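Long-range contacts in 4-dehydrase (Streptomyces venezuelae, PDB 2PO3), which probably acts as a pyridoxal-phosphate-dependent aminotransferase on a TDP-linked sugar in the biosynthesis of desosamine: residues G13-F17 with K320-V324; H276-L280 with A376-R380. All blocks are in the same frame, centred on the assembly; numbering follows the deposited sequence.

Contact 1 of 2, residues G13-F17 with K320-V324; sequences GPAAF and KAEGV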
loop_
_atom_site.group_PDB
_atom_site.type_symbol
_atom_site.label_atom_id
_atom_site.label_comp_id
_atom_site.label_asym_id
_atom_site.label_seq_id
_atom_site.Cartn_x
_atom_site.Cartn_y
_atom_site.Cartn_z
ATOM N N GLY A 13 -5.610 -25.771 34.551
ATOM C CA GLY A 13 -5.062 -27.087 34.306
ATOM C C GLY A 13 -3.874 -26.966 33.343
ATOM O O GLY A 13 -3.354 -25.875 32.991
ATOM N N PRO A 14 -3.456 -28.148 32.908
ATOM C CA PRO A 14 -2.359 -28.274 31.974
ATOM C C PRO A 14 -2.939 -28.227 30.557
ATOM O O PRO A 14 -3.958 -28.899 30.308
ATOM C CB PRO A 14 -1.771 -29.662 32.248
ATOM C CG PRO A 14 -2.775 -30.421 33.110
ATOM C CD PRO A 14 -3.861 -29.442 33.515
ATOM N N ALA A 15 -2.313 -27.428 29.658
ATOM C CA ALA A 15 -2.776 -27.314 28.274
ATOM C C ALA A 15 -2.452 -28.631 27.603
ATOM O O ALA A 15 -1.303 -29.098 27.609
ATOM C CB ALA A 15 -2.235 -26.114 27.506
ATOM N N ALA A 16 -3.491 -29.237 27.065
ATOM C CA ALA A 16 -3.369 -30.531 26.437
ATOM C C ALA A 16 -2.269 -30.764 25.406
ATOM O O ALA A 16 -1.696 -31.859 25.351
ATOM C CB ALA A 16 -4.724 -31.044 25.983
ATOM N N PHE A 17 -1.985 -29.756 24.584
ATOM C CA PHE A 17 -0.984 -29.912 23.557
ATOM C C PHE A 17 -0.001 -28.777 23.438
ATOM O O PHE A 17 -0.285 -27.629 23.796
ATOM C CB PHE A 17 -1.705 -30.022 22.211
ATOM C CG PHE A 17 -2.624 -31.200 22.148
ATOM C CD1 PHE A 17 -3.913 -31.145 22.683
ATOM C CD2 PHE A 17 -2.189 -32.382 21.546
ATOM C CE1 PHE A 17 -4.750 -32.261 22.612
ATOM C CE2 PHE A 17 -3.020 -33.501 21.460
ATOM C CZ PHE A 17 -4.306 -33.435 21.998
ATOM N N LYS A 320 -8.535 -20.608 23.237
ATOM C CA LYS A 320 -7.290 -19.910 23.205
ATOM C C LYS A 320 -6.390 -20.431 24.309
ATOM O O LYS A 320 -5.180 -20.571 24.157
ATOM C CB LYS A 320 -7.497 -18.428 23.382
ATOM C CG LYS A 320 -6.173 -17.693 23.288
ATOM C CD LYS A 320 -6.330 -16.284 22.737
ATOM C CE LYS A 320 -5.520 -16.018 21.472
ATOM N NZ LYS A 320 -6.222 -16.292 20.191
ATOM N N ALA A 321 -6.975 -20.729 25.454
ATOM C CA ALA A 321 -6.127 -21.231 26.518
ATOM C C ALA A 321 -5.489 -22.574 26.187
ATOM O O ALA A 321 -4.412 -22.950 26.659
ATOM C CB ALA A 321 -6.798 -21.258 27.879
ATOM N N GLU A 322 -6.162 -23.311 25.348
ATOM C CA GLU A 322 -5.655 -24.610 24.961
ATOM C C GLU A 322 -4.676 -24.543 23.805
ATOM O O GLU A 322 -4.240 -25.580 23.314
ATOM C CB GLU A 322 -6.802 -25.569 24.601
ATOM C CG GLU A 322 -7.579 -26.056 25.833
ATOM C CD GLU A 322 -6.668 -26.620 26.902
ATOM O OE1 GLU A 322 -5.746 -27.392 26.688
ATOM O OE2 GLU A 322 -6.957 -26.166 28.094
ATOM N N GLY A 323 -4.345 -23.334 23.376
ATOM C CA GLY A 323 -3.413 -23.170 22.257
ATOM C C GLY A 323 -4.116 -23.288 20.895
ATOM O O GLY A 323 -3.524 -23.665 19.881
ATOM N N VAL A 324 -5.397 -22.977 20.882
ATOM C CA VAL A 324 -6.198 -23.056 19.675
ATOM C C VAL A 324 -6.779 -21.704 19.451
ATOM O O VAL A 324 -7.706 -21.300 20.136
ATOM C CB VAL A 324 -7.350 -24.018 19.835
ATOM C CG1 VAL A 324 -8.132 -24.019 18.520
ATOM C CG2 VAL A 324 -6.836 -25.425 20.153
HETATM O O HOH W 1 -3.554 -27.527 24.731
HETATM O O HOH W 2 -0.843 -25.340 22.738
#
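Glu322 reaches from the end of helix 312-321 to the exposed N-terminal residues Ala15 and Ala16, and illustrates how one carboxylate can tie an irregular segment to a helix terminus. That terminus is a Schellman motif: Gly323 has a positive phi, and bonds return into the last helical turn, among them Gly323 N to Lys320 O. Gly323 is also backbone-bonded to Leu21.

The glutamate owes its reach to two torsions. CG lies anti to the carbonyl carbon (chi1 -73°), and a bend at chi2 (-52°) turns the carboxylate across to the backbone of 13-17. Ala16 N approaches Glu322 OE1 from almost straight ahead of the C-O bond, at 2.9 Å and with an N-H...O angle of 157°. Glu322 OE1 also lies 3.4 Å from Ala15 CA, while the methyl groups of Ala15 and Ala16 lie close by. Ala15 CB also rests 3.9 Å from Ala321 O. The other carboxylate oxygen, OE2, accepts a bond from Ala9 N, so two backbone amides of the N-terminal region fix the rotation of the group.

Water extends the junction beyond this direct bond. One molecule accepts from Phe17 N at 2.7 Å and sits beside both Glu322 O and Glu322 OE1, though it has too few protons to serve every acceptor around it. Glu322 O is additionally bonded to Arg374 of helix 369-394, a residue on which the Phe17 side chain also rests. The contact is small and lies at the surface, so polar links do much of the joining. A second water donates to Phe17 O at 2.6 Å and makes only a weak bond, 3.5 Å long, to Glu322 O.

Contact 2 of 2, residues H276-L280 with A376-R380; sequences HLADL and ADLLR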
loop_
_atom_site.group_PDB
_atom_site.type_symbol
_atom_site.label_atom_id
_atom_site.label_comp_id
_atom_site.label_asym_id
_atom_site.label_seq_id
_atom_site.Cartn_x
_atom_site.Cartn_y
_atom_site.Cartn_z
ATOM N N HIS A 276 -17.157 -34.324 12.787
ATOM C CA HIS A 276 -16.820 -34.325 14.201
ATOM C C HIS A 276 -17.719 -33.498 15.098
ATOM O O HIS A 276 -17.602 -33.587 16.322
ATOM C CB HIS A 276 -15.389 -33.875 14.485
ATOM C CG HIS A 276 -14.486 -34.898 13.944
ATOM N ND1 HIS A 276 -14.628 -36.220 14.331
ATOM C CD2 HIS A 276 -13.483 -34.795 13.045
ATOM C CE1 HIS A 276 -13.712 -36.901 13.673
ATOM N NE2 HIS A 276 -13.008 -36.076 12.897
ATOM N N LEU A 277 -18.575 -32.674 14.516
ATOM C CA LEU A 277 -19.448 -31.817 15.337
ATOM C C LEU A 277 -20.908 -32.134 15.127
ATOM O O LEU A 277 -21.834 -31.390 15.467
ATOM C CB LEU A 277 -19.144 -30.329 15.066
ATOM C CG LEU A 277 -17.739 -29.942 15.503
ATOM C CD1 LEU A 277 -17.454 -28.637 14.808
ATOM C CD2 LEU A 277 -17.649 -29.803 17.024
ATOM N N ALA A 278 -21.082 -33.289 14.529
ATOM C CA ALA A 278 -22.401 -33.768 14.256
ATOM C C ALA A 278 -23.126 -34.023 15.576
ATOM O O ALA A 278 -22.500 -34.408 16.593
ATOM C CB ALA A 278 -22.256 -35.079 13.507
ATOM N N ASP A 279 -24.456 -33.814 15.510
ATOM C CA ASP A 279 -25.367 -34.020 16.627
ATOM C C ASP A 279 -24.819 -33.378 17.896
ATOM O O ASP A 279 -24.442 -34.047 18.851
ATOM C CB ASP A 279 -25.695 -35.535 16.794
ATOM C CG ASP A 279 -26.080 -36.277 15.516
ATOM O OD1 ASP A 279 -27.083 -36.004 14.874
ATOM O OD2 ASP A 279 -25.251 -37.258 15.162
ATOM N N LEU A 280 -24.765 -32.051 17.865
ATOM C CA LEU A 280 -24.266 -31.220 18.937
ATOM C C LEU A 280 -25.189 -30.026 18.937
ATOM O O LEU A 280 -25.012 -29.066 18.183
ATOM C CB LEU A 280 -22.802 -30.778 18.674
ATOM C CG LEU A 280 -22.078 -30.223 19.902
ATOM C CD1 LEU A 280 -22.277 -31.178 21.061
ATOM C CD2 LEU A 280 -20.575 -29.999 19.668
ATOM N N ALA A 376 -12.602 -30.092 17.574
ATOM C CA ALA A 376 -13.993 -30.504 17.653
ATOM C C ALA A 376 -14.331 -30.983 19.058
ATOM O O ALA A 376 -15.351 -30.616 19.594
ATOM C CB ALA A 376 -14.263 -31.637 16.682
ATOM N N ASP A 377 -13.437 -31.802 19.638
ATOM C CA ASP A 377 -13.551 -32.375 20.969
ATOM C C ASP A 377 -13.676 -31.325 22.038
ATOM O O ASP A 377 -14.471 -31.449 22.974
ATOM C CB ASP A 377 -12.353 -33.260 21.294
ATOM C CG ASP A 377 -12.498 -34.625 20.700
ATOM O OD1 ASP A 377 -13.494 -34.992 20.076
ATOM O OD2 ASP A 377 -11.422 -35.350 20.930
ATOM N N LEU A 378 -12.858 -30.296 21.867
ATOM C CA LEU A 378 -12.842 -29.152 22.747
ATOM C C LEU A 378 -14.173 -28.394 22.573
ATOM O O LEU A 378 -14.816 -27.952 23.524
ATOM C CB LEU A 378 -11.654 -28.257 22.363
ATOM C CG LEU A 378 -10.589 -28.086 23.444
ATOM C CD1 LEU A 378 -9.567 -27.003 23.048
ATOM C CD2 LEU A 378 -11.259 -27.695 24.756
ATOM N N LEU A 379 -14.634 -28.255 21.343
ATOM C CA LEU A 379 -15.899 -27.566 21.139
ATOM C C LEU A 379 -17.059 -28.352 21.740
ATOM O O LEU A 379 -17.991 -27.809 22.345
ATOM C CB LEU A 379 -16.202 -27.431 19.656
ATOM C CG LEU A 379 -15.550 -26.205 19.032
ATOM C CD1 LEU A 379 -16.013 -26.082 17.587
ATOM C CD2 LEU A 379 -16.003 -24.969 19.789
ATOM N N ARG A 380 -17.000 -29.662 21.539
ATOM C CA ARG A 380 -18.018 -30.563 22.028
ATOM C C ARG A 380 -18.088 -30.461 23.540
ATOM O O ARG A 380 -19.156 -30.424 24.113
ATOM C CB ARG A 380 -17.698 -31.968 21.562
ATOM C CG ARG A 380 -18.739 -33.003 21.950
ATOM C CD ARG A 380 -18.496 -34.263 21.160
ATOM N NE ARG A 380 -18.789 -34.111 19.729
ATOM C CZ ARG A 380 -20.014 -34.201 19.178
ATOM N NH1 ARG A 380 -21.110 -34.422 19.906
ATOM N NH2 ARG A 380 -20.169 -34.057 17.856
HETATM O O HOH W 3 -15.671 -34.858 17.898
#
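Arg380 meets the chain at His276 and Ala278 as helix 246-276 gives way to loop, a worked example of one guanidinium nitrogen serving two backbone carbonyls. Hydrogen bonds come first. Arg380 NH2 donates to His276 O at 3.0 Å and to Ala278 O at 2.7 Å, both bonds nearly straight and both acceptors in the guanidinium plane. The carbonyls receive them differently: the donor stands well above the plane of His276 C=O, 44° out of it, but is tilted by only 23° from that of Ala278. The arginine chain runs out from the helix nearly extended, then bends at chi3 (-69°) and brings NH2 between these oxygens. A water bridges His276 O and Asp377 OD1.

Apolar contacts flank the polar ones. Leu280 crosses the arginine chain, its CD2 lying over one guanidinium face and also 3.5 Å from Arg380 CA. Leu277 places CD2 against Ala376 CB and, at 3.8 Å, Leu379 CB. His276 CB and Ala376 CB pack tightly, at 3.3 Å. Leu379 also touches Val315 and Leu319 of helix 312-321.

Together these contacts seat a helix-to-loop turn on the flank of the C-terminal helix 369-394, consistent with the small C-terminal domain of fold-type I aminotransferases.

In the fold
Along the chain the segments alternate, 13-17, 276-280, 320-324 and 376-380, so the two contacts interlock rather than nest. Their centres lie about 17 Å apart, on the same side of the chain's centre and away from the ligand pocket. Helix 369-394 connects them: it supplies one half of contact 2, and its Leu378 CD1 packs 3.5 Å from Glu322 CB of contact 1. Helix 312-321 runs beside it, ending in contact 1. Distant parts of the sequence, including the N-terminal region and the end of helix 246-276, thus gather round one C-terminal helix, outside the seven-stranded sheet.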